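Local coordinates for hypothetical protein yfcE (Escherichia coli, PDB 1SU1) that is of unknown function but belongs to the calcineurin-like phosphoesterase superfamily and holds two metal sites occupied by zinc ions, at residues 26-31 with 53-58; 189-194 with 201-206; 122-127 with 143-148. All coordinates share one frame; numbering follows the deposited sequence.

Contact 1 (26-31 with 53-58)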
ATOM      1  N   MET A  26      20.146 -21.995 -15.702  1.00 50.63           N
ATOM      2  CA  MET A  26      19.231 -21.524 -14.660  1.00 44.87           C
ATOM      3  C   MET A  26      18.326 -22.636 -14.120  1.00 38.59           C
ATOM      4  O   MET A  26      17.556 -23.235 -14.871  1.00 35.89           O
ATOM      5  CB  MET A  26      18.350 -20.397 -15.212  1.00 46.95           C
ATOM      6  CG  MET A  26      17.411 -19.759 -14.198  1.00 50.25           C
ATOM      7  SD  MET A  26      17.914 -18.096 -13.752  1.00 54.74           S
ATOM      8  CE  MET A  26      18.020 -18.229 -11.979  1.00 49.78           C
ATOM      9  N   LYS A  27      18.399 -22.889 -12.814  1.00 33.56           N
ATOM     10  CA  LYS A  27      17.567 -23.916 -12.196  1.00 29.83           C
ATOM     11  C   LYS A  27      16.808 -23.373 -10.990  1.00 22.34           C
ATOM     12  O   LYS A  27      17.407 -22.913 -10.029  1.00 20.38           O
ATOM     13  CB  LYS A  27      18.429 -25.114 -11.774  1.00 32.87           C
ATOM     14  CG  LYS A  27      17.621 -26.328 -11.339  1.00 42.17           C
ATOM     15  CD  LYS A  27      18.499 -27.570 -11.188  1.00 46.09           C
ATOM     16  CE  LYS A  27      17.662 -28.785 -10.812  1.00 51.36           C
ATOM     17  NZ  LYS A  27      18.476 -30.036 -10.762  1.00 54.12           N
ATOM     18  N   LEU A  28      15.485 -23.450 -11.029  1.00 19.45           N
ATOM     19  CA  LEU A  28      14.686 -22.951  -9.922  1.00 19.05           C
ATOM     20  C   LEU A  28      13.556 -23.892  -9.507  1.00 17.45           C
ATOM     21  O   LEU A  28      12.976 -24.584 -10.335  1.00 16.76           O
ATOM     22  CB  LEU A  28      14.068 -21.597 -10.293  1.00 18.12           C
ATOM     23  CG  LEU A  28      14.967 -20.526 -10.918  1.00 18.31           C
ATOM     24  CD1 LEU A  28      14.085 -19.445 -11.543  1.00 18.75           C
ATOM     25  CD2 LEU A  28      15.900 -19.959  -9.884  1.00 13.45           C
ATOM     26  N   MET A  29      13.243 -23.889  -8.215  1.00 17.92           N
ATOM     27  CA  MET A  29      12.146 -24.684  -7.686  1.00 20.12           C
ATOM     28  C   MET A  29      11.054 -23.709  -7.237  1.00 18.88           C
ATOM     29  O   MET A  29      11.350 -22.664  -6.669  1.00 19.93           O
ATOM     30  CB  MET A  29      12.604 -25.526  -6.493  1.00 20.72           C
ATOM     31  CG  MET A  29      11.489 -26.407  -5.926  1.00 20.80           C
ATOM     32  SD  MET A  29      12.051 -27.550  -4.620  1.00 23.41           S
ATOM     33  CE  MET A  29      10.476 -28.020  -3.926  1.00 20.63           C
ATOM     34  N   PHE A  30       9.800 -24.068  -7.488  1.00 18.15           N
ATOM     35  CA  PHE A  30       8.651 -23.246  -7.119  1.00 20.56           C
ATOM     36  C   PHE A  30       7.690 -23.964  -6.179  1.00 21.60           C
ATOM     37  O   PHE A  30       7.382 -25.138  -6.371  1.00 24.80           O
ATOM     38  CB  PHE A  30       7.849 -22.838  -8.360  1.00 21.10           C
ATOM     39  CG  PHE A  30       8.657 -22.135  -9.412  1.00 27.54           C
ATOM     40  CD1 PHE A  30       9.458 -22.861 -10.292  1.00 26.45           C
ATOM     41  CD2 PHE A  30       8.616 -20.740  -9.530  1.00 25.39           C
ATOM     42  CE1 PHE A  30      10.208 -22.210 -11.279  1.00 30.76           C
ATOM     43  CE2 PHE A  30       9.360 -20.084 -10.506  1.00 28.25           C
ATOM     44  CZ  PHE A  30      10.157 -20.816 -11.384  1.00 27.72           C
ATOM     45  N   ALA A  31       7.216 -23.238  -5.171  1.00 20.09           N
ATOM     46  CA  ALA A  31       6.243 -23.745  -4.214  1.00 20.23           C
ATOM     47  C   ALA A  31       5.213 -22.619  -4.047  1.00 22.41           C
ATOM     48  O   ALA A  31       5.591 -21.450  -3.930  1.00 20.81           O
ATOM     49  CB  ALA A  31       6.918 -24.043  -2.881  1.00 16.02           C
ATOM     50  N   ALA A  53      18.807 -26.658  -7.033  1.00 26.06           N
ATOM     51  CA  ALA A  53      18.286 -25.381  -7.540  1.00 28.24           C
ATOM     52  C   ALA A  53      18.975 -24.194  -6.872  1.00 27.08           C
ATOM     53  O   ALA A  53      19.306 -24.238  -5.685  1.00 26.02           O
ATOM     54  CB  ALA A  53      16.776 -25.295  -7.309  1.00 22.99           C
ATOM     55  N   GLN A  54      19.182 -23.129  -7.639  1.00 28.54           N
ATOM     56  CA  GLN A  54      19.834 -21.928  -7.117  1.00 30.71           C
ATOM     57  C   GLN A  54      18.947 -21.245  -6.064  1.00 27.06           C
ATOM     58  O   GLN A  54      19.434 -20.817  -5.013  1.00 26.02           O
ATOM     59  CB  GLN A  54      20.143 -20.955  -8.268  1.00 37.43           C
ATOM     60  CG  GLN A  54      21.242 -19.936  -7.957  1.00 48.17           C
ATOM     61  CD  GLN A  54      21.549 -19.010  -9.137  1.00 52.51           C
ATOM     62  OE1 GLN A  54      22.507 -18.229  -9.097  1.00 54.74           O
ATOM     63  NE2 GLN A  54      20.732 -19.092 -10.191  1.00 50.45           N
ATOM     64  N   TRP A  55      17.644 -21.164  -6.337  1.00 23.63           N
ATOM     65  CA  TRP A  55      16.706 -20.521  -5.406  1.00 22.04           C
ATOM     66  C   TRP A  55      15.398 -21.278  -5.216  1.00 19.19           C
ATOM     67  O   TRP A  55      14.979 -22.034  -6.085  1.00 17.71           O
ATOM     68  CB  TRP A  55      16.323 -19.109  -5.894  1.00 21.11           C
ATOM     69  CG  TRP A  55      17.458 -18.179  -6.145  1.00 16.88           C
ATOM     70  CD1 TRP A  55      18.124 -17.989  -7.321  1.00 19.05           C
ATOM     71  CD2 TRP A  55      18.082 -17.327  -5.187  1.00 15.71           C
ATOM     72  NE1 TRP A  55      19.130 -17.063  -7.155  1.00 18.59           N
ATOM     73  CE2 TRP A  55      19.124 -16.637  -5.851  1.00 17.43           C
ATOM     74  CE3 TRP A  55      17.854 -17.065  -3.832  1.00 18.20           C
ATOM     75  CZ2 TRP A  55      19.953 -15.717  -5.200  1.00 19.16           C
ATOM     76  CZ3 TRP A  55      18.677 -16.144  -3.180  1.00 20.95           C
ATOM     77  CH2 TRP A  55      19.712 -15.480  -3.871  1.00 17.37           C
ATOM     78  N   LEU A  56      14.755 -21.060  -4.073  1.00 17.26           N
ATOM     79  CA  LEU A  56      13.441 -21.644  -3.818  1.00 18.60           C
ATOM     80  C   LEU A  56      12.483 -20.460  -3.984  1.00 19.15           C
ATOM     81  O   LEU A  56      12.525 -19.504  -3.199  1.00 14.99           O
ATOM     82  CB  LEU A  56      13.315 -22.185  -2.392  1.00 16.53           C
ATOM     83  CG  LEU A  56      11.871 -22.581  -2.022  1.00 18.41           C
ATOM     84  CD1 LEU A  56      11.356 -23.661  -2.971  1.00 18.22           C
ATOM     85  CD2 LEU A  56      11.814 -23.073  -0.591  1.00 18.44           C
ATOM     86  N   VAL A  57      11.635 -20.521  -5.002  1.00 18.52           N
ATOM     87  CA  VAL A  57      10.695 -19.445  -5.270  1.00 16.65           C
ATOM     88  C   VAL A  57       9.292 -19.700  -4.720  1.00 17.10           C
ATOM     89  O   VAL A  57       8.538 -20.530  -5.249  1.00 15.18           O
ATOM     90  CB  VAL A  57      10.612 -19.177  -6.791  1.00 18.17           C
ATOM     91  CG1 VAL A  57       9.677 -18.011  -7.072  1.00 17.39           C
ATOM     92  CG2 VAL A  57      12.006 -18.899  -7.341  1.00 14.11           C
ATOM     93  N   ILE A  58       8.947 -18.959  -3.669  1.00 16.83           N
ATOM     94  CA  ILE A  58       7.644 -19.068  -3.020  1.00 18.37           C
ATOM     95  C   ILE A  58       6.671 -18.022  -3.579  1.00 19.99           C
ATOM     96  O   ILE A  58       6.887 -16.814  -3.425  1.00 23.18           O
ATOM     97  CB  ILE A  58       7.822 -18.912  -1.491  1.00 18.18           C
ATOM     98  CG1 ILE A  58       8.707 -20.064  -0.979  1.00 15.30           C
ATOM     99  CG2 ILE A  58       6.470 -18.897  -0.786  1.00 15.69           C
ATOM    100  CD1 ILE A  58       8.904 -20.104   0.523  1.00 20.49           C
TER
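Val-57 sets its branched side chain into the notch between Leu-28 and Phe-30 of the neighbouring strand. Its CB lies 3.7 Å from Phe-30 CD2, and CG1 continues the contact along that side of the ring to CE2, while CG2 reaches back to 4.5 Å from Leu-28 CB. As a parallel pair on one face, Phe-30 and Val-57 run side by side; CG opposite the carbonyl carbon (chi1 -55°) leans the Phe-30 ring back beside its own backbone N. At the start of the same face, Leu-28 CD2 meets the edge of the Trp-55 indole in its plane, 3.9 Å from CD1.

The other face repeats the fit with different pieces. Leu-56 CD1 is the bump there, 4.0 Å from Met-29 CG and 4.5 Å from Ala-31 CB, and the methyl of Ala-53 sits 4.3 Å from Met-29 CB. Beyond CG the extended Met-29 chain leaves the neighbouring strand for Val-44, Leu-47 and Phe-48 of helix 38-51, the helix that links the two strands in a beta-alpha-beta unit.

Between these faces the parallel pairing is carried by the backbone. Val-57 N gives a nearly straight bond to Met-29 O at 2.7 Å, and Ala-31 N bonds to Val-57 O at 3.0 Å; Gln-54 N reaches Lys-27 O, whereas Met-29 N to Trp-55 O is weak. Toward the N-terminal end, Leu-28 packs on Leu-119 and Trp-55 on Arg-124 of the second subunit.

The chemistry is thus divided: largely apolar side chains on both faces, backbone bonds between them, and further backbone bonds outward to Leu-185 and Lys-90. A buried pair of strands results, and the chain runs on from their C-terminal ends to Asp-33, His-35 and Asp-61 of the zinc sites.

Contact 2 (189-194 with 201-206); sequences VLSVIA and IAQVAI
Val-192 O is gripped by two successive N-H groups of the facing strand: Ile-201 N at 2.8 Å and, more weakly, Ala-202 N at 3.4 Å. Two residues opposite one define a classic beta bulge, here near the turn of a beta hairpin in which strands 189-194 and 200-205 run antiparallel. Strand 200-205 is the outermost strand of its sheet within the chain, and at the bulge it turns a corner.

Within the bulge Val-192 N bonds to Ala-202 O at 2.7 Å; beyond it the pairing is regular, and Leu-190 and Val-204 exchange two bonds, with Leu-190 N 2.9 Å from Val-204 O. Val-189 with Ala-205 and Ser-191 with Gln-203 form the intervening non-hydrogen-bonded pairs.

The irregularity also shapes the apolar contacts. Ile-201 is directed at the opposing strand, its CB 4.0 Å from Val-192 CG1 and its CD1 4.0 Å from the Ala-194 methyl. On the face carrying Leu-190, Val-192, Ala-202 and Val-204, Val-192 CG2 meets the Ala-202 methyl and Leu-190 CB meets Val-204 CG1. This face turns to the second sheet: Phe-166 packs on Leu-190 and Val-192, and Phe-164 on Val-204. Ile-206, just beyond the strand, brings CG2 to Leu-190 CD1 and likewise packs on Phe-164.

The reverse face is more polar. Gln-203 places CG in the crowded position between its backbone N and carbonyl carbon (chi1 56°), and from there the extended chain rises beside the Ser-191 side chain. Its amide donates to the hydroxyl, NE2 to Ser-191 OG at 3.2 Å, and OG lies only 4° out of the amide plane.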
ATOM      1  N   VAL A 189      12.709 -25.722 -19.566  1.00 17.68           N
ATOM      2  CA  VAL A 189      11.419 -26.389 -19.410  1.00 13.23           C
ATOM      3  C   VAL A 189      10.839 -26.118 -18.032  1.00 11.77           C
ATOM      4  O   VAL A 189      11.563 -26.114 -17.040  1.00 11.54           O
ATOM      5  CB  VAL A 189      11.528 -27.936 -19.617  1.00 17.04           C
ATOM      6  CG1 VAL A 189      10.159 -28.584 -19.401  1.00  6.76           C
ATOM      7  CG2 VAL A 189      12.038 -28.251 -21.026  1.00  9.77           C
ATOM      8  N   LEU A 190       9.535 -25.862 -17.986  1.00 11.53           N
ATOM      9  CA  LEU A 190       8.849 -25.611 -16.726  1.00 16.15           C
ATOM     10  C   LEU A 190       7.923 -26.797 -16.463  1.00 16.08           C
ATOM     11  O   LEU A 190       7.080 -27.123 -17.299  1.00 15.39           O
ATOM     12  CB  LEU A 190       8.023 -24.324 -16.811  1.00 17.53           C
ATOM     13  CG  LEU A 190       8.789 -22.999 -16.696  1.00 20.52           C
ATOM     14  CD1 LEU A 190       7.920 -21.860 -17.212  1.00 21.50           C
ATOM     15  CD2 LEU A 190       9.189 -22.771 -15.244  1.00 18.74           C
ATOM     16  N   SER A 191       8.055 -27.415 -15.293  1.00 16.69           N
ATOM     17  CA  SER A 191       7.240 -28.591 -14.966  1.00 18.50           C
ATOM     18  C   SER A 191       6.471 -28.528 -13.654  1.00 16.95           C
ATOM     19  O   SER A 191       6.992 -28.069 -12.636  1.00 16.03           O
ATOM     20  CB  SER A 191       8.130 -29.848 -14.914  1.00 15.93           C
ATOM     21  OG  SER A 191       8.854 -30.044 -16.118  1.00 16.38           O
ATOM     22  N   VAL A 192       5.235 -29.015 -13.684  1.00 17.05           N
ATOM     23  CA  VAL A 192       4.408 -29.111 -12.485  1.00 20.77           C
ATOM     24  C   VAL A 192       4.602 -30.580 -12.057  1.00 23.94           C
ATOM     25  O   VAL A 192       4.347 -31.496 -12.840  1.00 24.08           O
ATOM     26  CB  VAL A 192       2.921 -28.870 -12.789  1.00 20.54           C
ATOM     27  CG1 VAL A 192       2.115 -28.930 -11.498  1.00 24.27           C
ATOM     28  CG2 VAL A 192       2.736 -27.508 -13.457  1.00 21.54           C
ATOM     29  N   ILE A 193       5.046 -30.793 -10.823  1.00 23.79           N
ATOM     30  CA  ILE A 193       5.341 -32.129 -10.307  1.00 21.48           C
ATOM     31  C   ILE A 193       4.577 -32.503  -9.043  1.00 22.26           C
ATOM     32  O   ILE A 193       4.518 -31.721  -8.093  1.00 21.22           O
ATOM     33  CB  ILE A 193       6.836 -32.233  -9.981  1.00 19.26           C
ATOM     34  CG1 ILE A 193       7.654 -31.749 -11.187  1.00 16.08           C
ATOM     35  CG2 ILE A 193       7.194 -33.661  -9.577  1.00 21.98           C
ATOM     36  CD1 ILE A 193       9.129 -31.516 -10.882  1.00 13.39           C
ATOM     37  N   ALA A 194       4.007 -33.708  -9.022  1.00 23.33           N
ATOM     38  CA  ALA A 194       3.266 -34.187  -7.847  1.00 22.82           C
ATOM     39  C   ALA A 194       4.225 -34.270  -6.666  1.00 20.98           C
ATOM     40  O   ALA A 194       5.360 -34.726  -6.820  1.00 17.20           O
ATOM     41  CB  ALA A 194       2.649 -35.552  -8.122  1.00 23.50           C
ATOM     42  N   ILE A 201       2.861 -33.705 -13.775  1.00 27.29           N
ATOM     43  CA  ILE A 201       1.450 -33.362 -13.942  1.00 25.90           C
ATOM     44  C   ILE A 201       1.252 -32.530 -15.213  1.00 23.15           C
ATOM     45  O   ILE A 201       0.234 -32.642 -15.901  1.00 20.74           O
ATOM     46  CB  ILE A 201       0.944 -32.565 -12.725  1.00 30.37           C
ATOM     47  CG1 ILE A 201       0.974 -33.461 -11.483  1.00 28.10           C
ATOM     48  CG2 ILE A 201      -0.466 -32.038 -12.981  1.00 31.23           C
ATOM     49  CD1 ILE A 201       0.661 -32.738 -10.190  1.00 29.85           C
ATOM     50  N   ALA A 202       2.242 -31.698 -15.529  1.00 22.51           N
ATOM     51  CA  ALA A 202       2.182 -30.836 -16.711  1.00 18.67           C
ATOM     52  C   ALA A 202       3.540 -30.195 -16.927  1.00 16.44           C
ATOM     53  O   ALA A 202       4.284 -29.976 -15.974  1.00 17.99           O
ATOM     54  CB  ALA A 202       1.126 -29.760 -16.512  1.00 19.50           C
ATOM     55  N   GLN A 203       3.882 -29.916 -18.178  1.00 16.50           N
ATOM     56  CA  GLN A 203       5.161 -29.282 -18.461  1.00 18.84           C
ATOM     57  C   GLN A 203       5.131 -28.573 -19.816  1.00 20.26           C
ATOM     58  O   GLN A 203       4.364 -28.942 -20.715  1.00 19.10           O
ATOM     59  CB  GLN A 203       6.305 -30.313 -18.403  1.00 19.06           C
ATOM     60  CG  GLN A 203       6.134 -31.506 -19.324  1.00 21.96           C
ATOM     61  CD  GLN A 203       7.254 -32.562 -19.193  1.00 22.98           C
ATOM     62  OE1 GLN A 203       7.286 -33.525 -19.953  1.00 22.90           O
ATOM     63  NE2 GLN A 203       8.171 -32.367 -18.245  1.00 16.56           N
ATOM     64  N   VAL A 204       5.955 -27.539 -19.958  1.00 20.74           N
ATOM     65  CA  VAL A 204       5.996 -26.794 -21.208  1.00 18.32           C
ATOM     66  C   VAL A 204       7.418 -26.351 -21.478  1.00 17.62           C
ATOM     67  O   VAL A 204       8.161 -26.006 -20.552  1.00 20.01           O
ATOM     68  CB  VAL A 204       5.041 -25.551 -21.153  1.00 21.56           C
ATOM     69  CG1 VAL A 204       5.495 -24.578 -20.063  1.00 16.52           C
ATOM     70  CG2 VAL A 204       4.988 -24.859 -22.510  1.00 17.13           C
ATOM     71  N   ALA A 205       7.811 -26.400 -22.744  1.00 18.62           N
ATOM     72  CA  ALA A 205       9.149 -25.969 -23.134  1.00 20.48           C
ATOM     73  C   ALA A 205       8.989 -24.534 -23.632  1.00 21.50           C
ATOM     74  O   ALA A 205       8.138 -24.252 -24.476  1.00 18.23           O
ATOM     75  CB  ALA A 205       9.694 -26.842 -24.251  1.00 17.88           C
ATOM     76  N   ILE A 206       9.809 -23.632 -23.116  1.00 24.26           N
ATOM     77  CA  ILE A 206       9.717 -22.235 -23.509  1.00 26.30           C
ATOM     78  C   ILE A 206      10.769 -21.781 -24.527  1.00 30.03           C
ATOM     79  O   ILE A 206      11.000 -20.591 -24.686  1.00 31.00           O
ATOM     80  CB  ILE A 206       9.799 -21.315 -22.271  1.00 22.57           C
ATOM     81  CG1 ILE A 206      11.146 -21.496 -21.562  1.00 20.56           C
ATOM     82  CG2 ILE A 206       8.641 -21.630 -21.317  1.00 19.92           C
ATOM     83  CD1 ILE A 206      11.315 -20.641 -20.316  1.00 20.25           C
TER

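Contact 3 (122-127 with 143-148); sequences KQRLFL and QNDVLV
Asp-145 turns its CG opposite the carbonyl carbon (chi1 -83°), which carries the carboxylate across to Arg-124, and Gln-123 makes the matching turn (chi1 -70°) to lay its amide beside Asn-144. Arg-124 N donates to Asp-145 OD1 at 2.7 Å, a bent bond that arrives from above the carboxylate plane. Gln-123 NE2 reaches Asn-144 O at 2.8 Å; NE2 lies in the plane of that carbonyl, and the oxygen in turn lies in the Gln-123 amide plane.

The arginine side chain does not close a salt bridge: NH1 stays 4.2 Å from Asp-145 OD2, the guanidinium and carboxylate planes almost perpendicular. A water spans the interval, donating to OD2 at 2.9 Å and weakly accepting from NH1. Arg-124 NE turns instead to Gln-117, and OD2 also accepts from Asn-142 N.

Beyond this polar end the strands pair in parallel, Phe-126 N to Val-146 O at 2.8 Å and Val-148 N to Phe-126 O at 2.9 Å. Leu-125 CD2 presses tightly on Val-146, 3.4 Å from CB, and Leu-127 lies alongside Val-148. On the opposite face Phe-126 CD2 meets Leu-147 CD1 obliquely.

Polar side chains and one water fasten the start of the pair, while apolar side chains line the rest. The carboxylate, drawing on two backbone N-H groups and a water, is probably stabilised in its charged form; the strands' other ends lead toward His-129, His-151 and His-153 of the zinc sites.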
ATOM      1  N   LYS A 122      16.786 -14.625 -23.759  1.00 48.58           N
ATOM      2  CA  LYS A 122      15.934 -13.736 -24.527  1.00 48.89           C
ATOM      3  C   LYS A 122      14.509 -13.744 -24.004  1.00 45.85           C
ATOM      4  O   LYS A 122      13.600 -13.248 -24.668  1.00 46.43           O
ATOM      5  CB  LYS A 122      15.934 -14.151 -26.001  1.00 54.58           C
ATOM      6  CG  LYS A 122      17.262 -13.943 -26.724  1.00 60.92           C
ATOM      7  CD  LYS A 122      17.093 -14.205 -28.217  1.00 66.43           C
ATOM      8  CE  LYS A 122      18.273 -13.675 -29.025  1.00 69.58           C
ATOM      9  NZ  LYS A 122      18.030 -13.777 -30.496  1.00 68.21           N
ATOM     10  N   GLN A 123      14.320 -14.300 -22.809  1.00 41.30           N
ATOM     11  CA  GLN A 123      12.993 -14.380 -22.216  1.00 36.22           C
ATOM     12  C   GLN A 123      12.926 -13.849 -20.807  1.00 30.38           C
ATOM     13  O   GLN A 123      13.920 -13.819 -20.088  1.00 26.87           O
ATOM     14  CB  GLN A 123      12.500 -15.820 -22.200  1.00 38.57           C
ATOM     15  CG  GLN A 123      12.175 -16.392 -23.539  1.00 45.04           C
ATOM     16  CD  GLN A 123      11.987 -17.882 -23.448  1.00 44.09           C
ATOM     17  OE1 GLN A 123      12.952 -18.630 -23.329  1.00 47.39           O
ATOM     18  NE2 GLN A 123      10.740 -18.324 -23.475  1.00 46.40           N
ATOM     19  N   ARG A 124      11.712 -13.499 -20.408  1.00 27.31           N
ATOM     20  CA  ARG A 124      11.456 -12.938 -19.102  1.00 25.71           C
ATOM     21  C   ARG A 124      10.374 -13.701 -18.322  1.00 24.45           C
ATOM     22  O   ARG A 124       9.315 -14.014 -18.867  1.00 23.56           O
ATOM     23  CB  ARG A 124      11.050 -11.489 -19.330  1.00 28.66           C
ATOM     24  CG  ARG A 124      10.537 -10.735 -18.152  1.00 27.05           C
ATOM     25  CD  ARG A 124      10.434  -9.284 -18.569  1.00 30.15           C
ATOM     26  NE  ARG A 124       9.769  -8.485 -17.562  1.00 28.28           N
ATOM     27  CZ  ARG A 124       8.691  -7.760 -17.798  1.00 27.57           C
ATOM     28  NH1 ARG A 124       8.162  -7.733 -19.009  1.00 29.17           N
ATOM     29  NH2 ARG A 124       8.136  -7.080 -16.815  1.00 30.94           N
ATOM     30  N   LEU A 125      10.649 -14.008 -17.054  1.00 22.98           N
ATOM     31  CA  LEU A 125       9.671 -14.690 -16.202  1.00 22.53           C
ATOM     32  C   LEU A 125       9.106 -13.673 -15.213  1.00 19.85           C
ATOM     33  O   LEU A 125       9.850 -13.099 -14.427  1.00 16.70           O
ATOM     34  CB  LEU A 125      10.314 -15.836 -15.400  1.00 25.12           C
ATOM     35  CG  LEU A 125      11.020 -17.013 -16.088  1.00 26.29           C
ATOM     36  CD1 LEU A 125      11.276 -18.103 -15.044  1.00 29.80           C
ATOM     37  CD2 LEU A 125      10.173 -17.564 -17.198  1.00 23.00           C
ATOM     38  N   PHE A 126       7.793 -13.470 -15.247  1.00 19.86           N
ATOM     39  CA  PHE A 126       7.130 -12.535 -14.352  1.00 18.31           C
ATOM     40  C   PHE A 126       6.485 -13.289 -13.183  1.00 15.98           C
ATOM     41  O   PHE A 126       5.446 -13.917 -13.354  1.00 13.79           O
ATOM     42  CB  PHE A 126       6.053 -11.749 -15.128  1.00 21.21           C
ATOM     43  CG  PHE A 126       5.464 -10.583 -14.359  1.00 22.59           C
ATOM     44  CD1 PHE A 126       5.994  -9.299 -14.493  1.00 26.65           C
ATOM     45  CD2 PHE A 126       4.385 -10.772 -13.505  1.00 24.27           C
ATOM     46  CE1 PHE A 126       5.458  -8.225 -13.789  1.00 25.82           C
ATOM     47  CE2 PHE A 126       3.836  -9.699 -12.791  1.00 28.42           C
ATOM     48  CZ  PHE A 126       4.375  -8.424 -12.935  1.00 28.04           C
ATOM     49  N   LEU A 127       7.085 -13.185 -11.999  1.00 15.42           N
ATOM     50  CA  LEU A 127       6.596 -13.861 -10.788  1.00 19.78           C
ATOM     51  C   LEU A 127       5.623 -13.024  -9.943  1.00 20.33           C
ATOM     52  O   LEU A 127       5.988 -11.958  -9.440  1.00 18.48           O
ATOM     53  CB  LEU A 127       7.788 -14.271  -9.893  1.00 15.83           C
ATOM     54  CG  LEU A 127       9.071 -14.787 -10.560  1.00 21.17           C
ATOM     55  CD1 LEU A 127      10.146 -14.963  -9.497  1.00 17.70           C
ATOM     56  CD2 LEU A 127       8.806 -16.112 -11.282  1.00 18.24           C
ATOM     57  N   GLN A 143       6.550 -11.175 -26.420  1.00 34.42           N
ATOM     58  CA  GLN A 143       6.267 -12.496 -26.962  1.00 36.33           C
ATOM     59  C   GLN A 143       7.287 -13.497 -26.414  1.00 33.17           C
ATOM     60  O   GLN A 143       8.483 -13.201 -26.342  1.00 28.08           O
ATOM     61  CB  GLN A 143       6.323 -12.459 -28.494  1.00 43.17           C
ATOM     62  CG  GLN A 143       5.596 -13.623 -29.169  1.00 55.82           C
ATOM     63  CD  GLN A 143       5.652 -13.557 -30.692  1.00 62.56           C
ATOM     64  OE1 GLN A 143       6.732 -13.615 -31.288  1.00 66.19           O
ATOM     65  NE2 GLN A 143       4.484 -13.436 -31.327  1.00 64.21           N
ATOM     66  N   ASN A 144       6.798 -14.670 -26.012  1.00 32.11           N
ATOM     67  CA  ASN A 144       7.641 -15.732 -25.458  1.00 31.71           C
ATOM     68  C   ASN A 144       8.065 -15.516 -24.009  1.00 31.39           C
ATOM     69  O   ASN A 144       9.009 -16.157 -23.540  1.00 30.25           O
ATOM     70  CB  ASN A 144       8.883 -15.960 -26.327  1.00 33.65           C
ATOM     71  CG  ASN A 144       8.561 -16.680 -27.629  1.00 39.45           C
ATOM     72  OD1 ASN A 144       7.393 -16.818 -28.013  1.00 43.08           O
ATOM     73  ND2 ASN A 144       9.598 -17.142 -28.316  1.00 44.72           N
ATOM     74  N   ASP A 145       7.383 -14.607 -23.308  1.00 28.29           N
ATOM     75  CA  ASP A 145       7.672 -14.380 -21.894  1.00 26.51           C
ATOM     76  C   ASP A 145       6.755 -15.318 -21.104  1.00 22.59           C
ATOM     77  O   ASP A 145       5.825 -15.905 -21.660  1.00 20.96           O
ATOM     78  CB  ASP A 145       7.397 -12.925 -21.470  1.00 31.51           C
ATOM     79  CG  ASP A 145       8.547 -11.985 -21.791  1.00 35.17           C
ATOM     80  OD1 ASP A 145       9.697 -12.451 -21.931  1.00 36.11           O
ATOM     81  OD2 ASP A 145       8.296 -10.767 -21.880  1.00 38.86           O
ATOM     82  N   VAL A 146       7.001 -15.440 -19.805  1.00 19.34           N
ATOM     83  CA  VAL A 146       6.190 -16.326 -18.984  1.00 18.81           C
ATOM     84  C   VAL A 146       5.511 -15.674 -17.789  1.00 16.65           C
ATOM     85  O   VAL A 146       6.168 -15.036 -16.974  1.00 16.63           O
ATOM     86  CB  VAL A 146       7.046 -17.509 -18.432  1.00 22.63           C
ATOM     87  CG1 VAL A 146       6.150 -18.507 -17.707  1.00 18.60           C
ATOM     88  CG2 VAL A 146       7.817 -18.189 -19.573  1.00 19.73           C
ATOM     89  N   LEU A 147       4.199 -15.845 -17.674  1.00 16.78           N
ATOM     90  CA  LEU A 147       3.492 -15.333 -16.508  1.00 18.36           C
ATOM     91  C   LEU A 147       3.500 -16.482 -15.481  1.00 20.41           C
ATOM     92  O   LEU A 147       2.880 -17.525 -15.707  1.00 20.22           O
ATOM     93  CB  LEU A 147       2.045 -14.970 -16.848  1.00 17.22           C
ATOM     94  CG  LEU A 147       1.161 -14.719 -15.610  1.00 19.55           C
ATOM     95  CD1 LEU A 147       1.629 -13.475 -14.874  1.00 19.54           C
ATOM     96  CD2 LEU A 147      -0.295 -14.563 -16.030  1.00 20.27           C
ATOM     97  N   VAL A 148       4.212 -16.298 -14.371  1.00 20.92           N
ATOM     98  CA  VAL A 148       4.301 -17.317 -13.321  1.00 21.21           C
ATOM     99  C   VAL A 148       3.457 -16.914 -12.109  1.00 20.68           C
ATOM    100  O   VAL A 148       3.758 -15.917 -11.445  1.00 19.04           O
ATOM    101  CB  VAL A 148       5.770 -17.515 -12.854  1.00 22.80           C
ATOM    102  CG1 VAL A 148       5.827 -18.550 -11.743  1.00 21.20           C
ATOM    103  CG2 VAL A 148       6.648 -17.939 -14.025  1.00 18.69           C
TER
HETATM  104  O   HOH W   1      10.132  -8.588 -21.555  1.00 43.90           O

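How the contacts relate
Contacts 1 and 2 belong to one mixed sheet, their centres about 14 Å apart, with strand 181-186 between strands 27-31 and 189-194; contact 3 lies in the second sheet, its centre about 15 Å from each of the others. Along the chain they follow in series: contact 1, contact 3, then contact 2. Phe-30 is a meeting point, touching Leu-190 of contact 2 as well as Leu-127 and Val-148 of contact 3, while Leu-190 and Ile-206 of contact 2 both pack on Val-146. The two sheets thus share an apolar interior, the beta sandwich of the calcineurin-like fold, and contacts 1 and 3 also meet the second subunit.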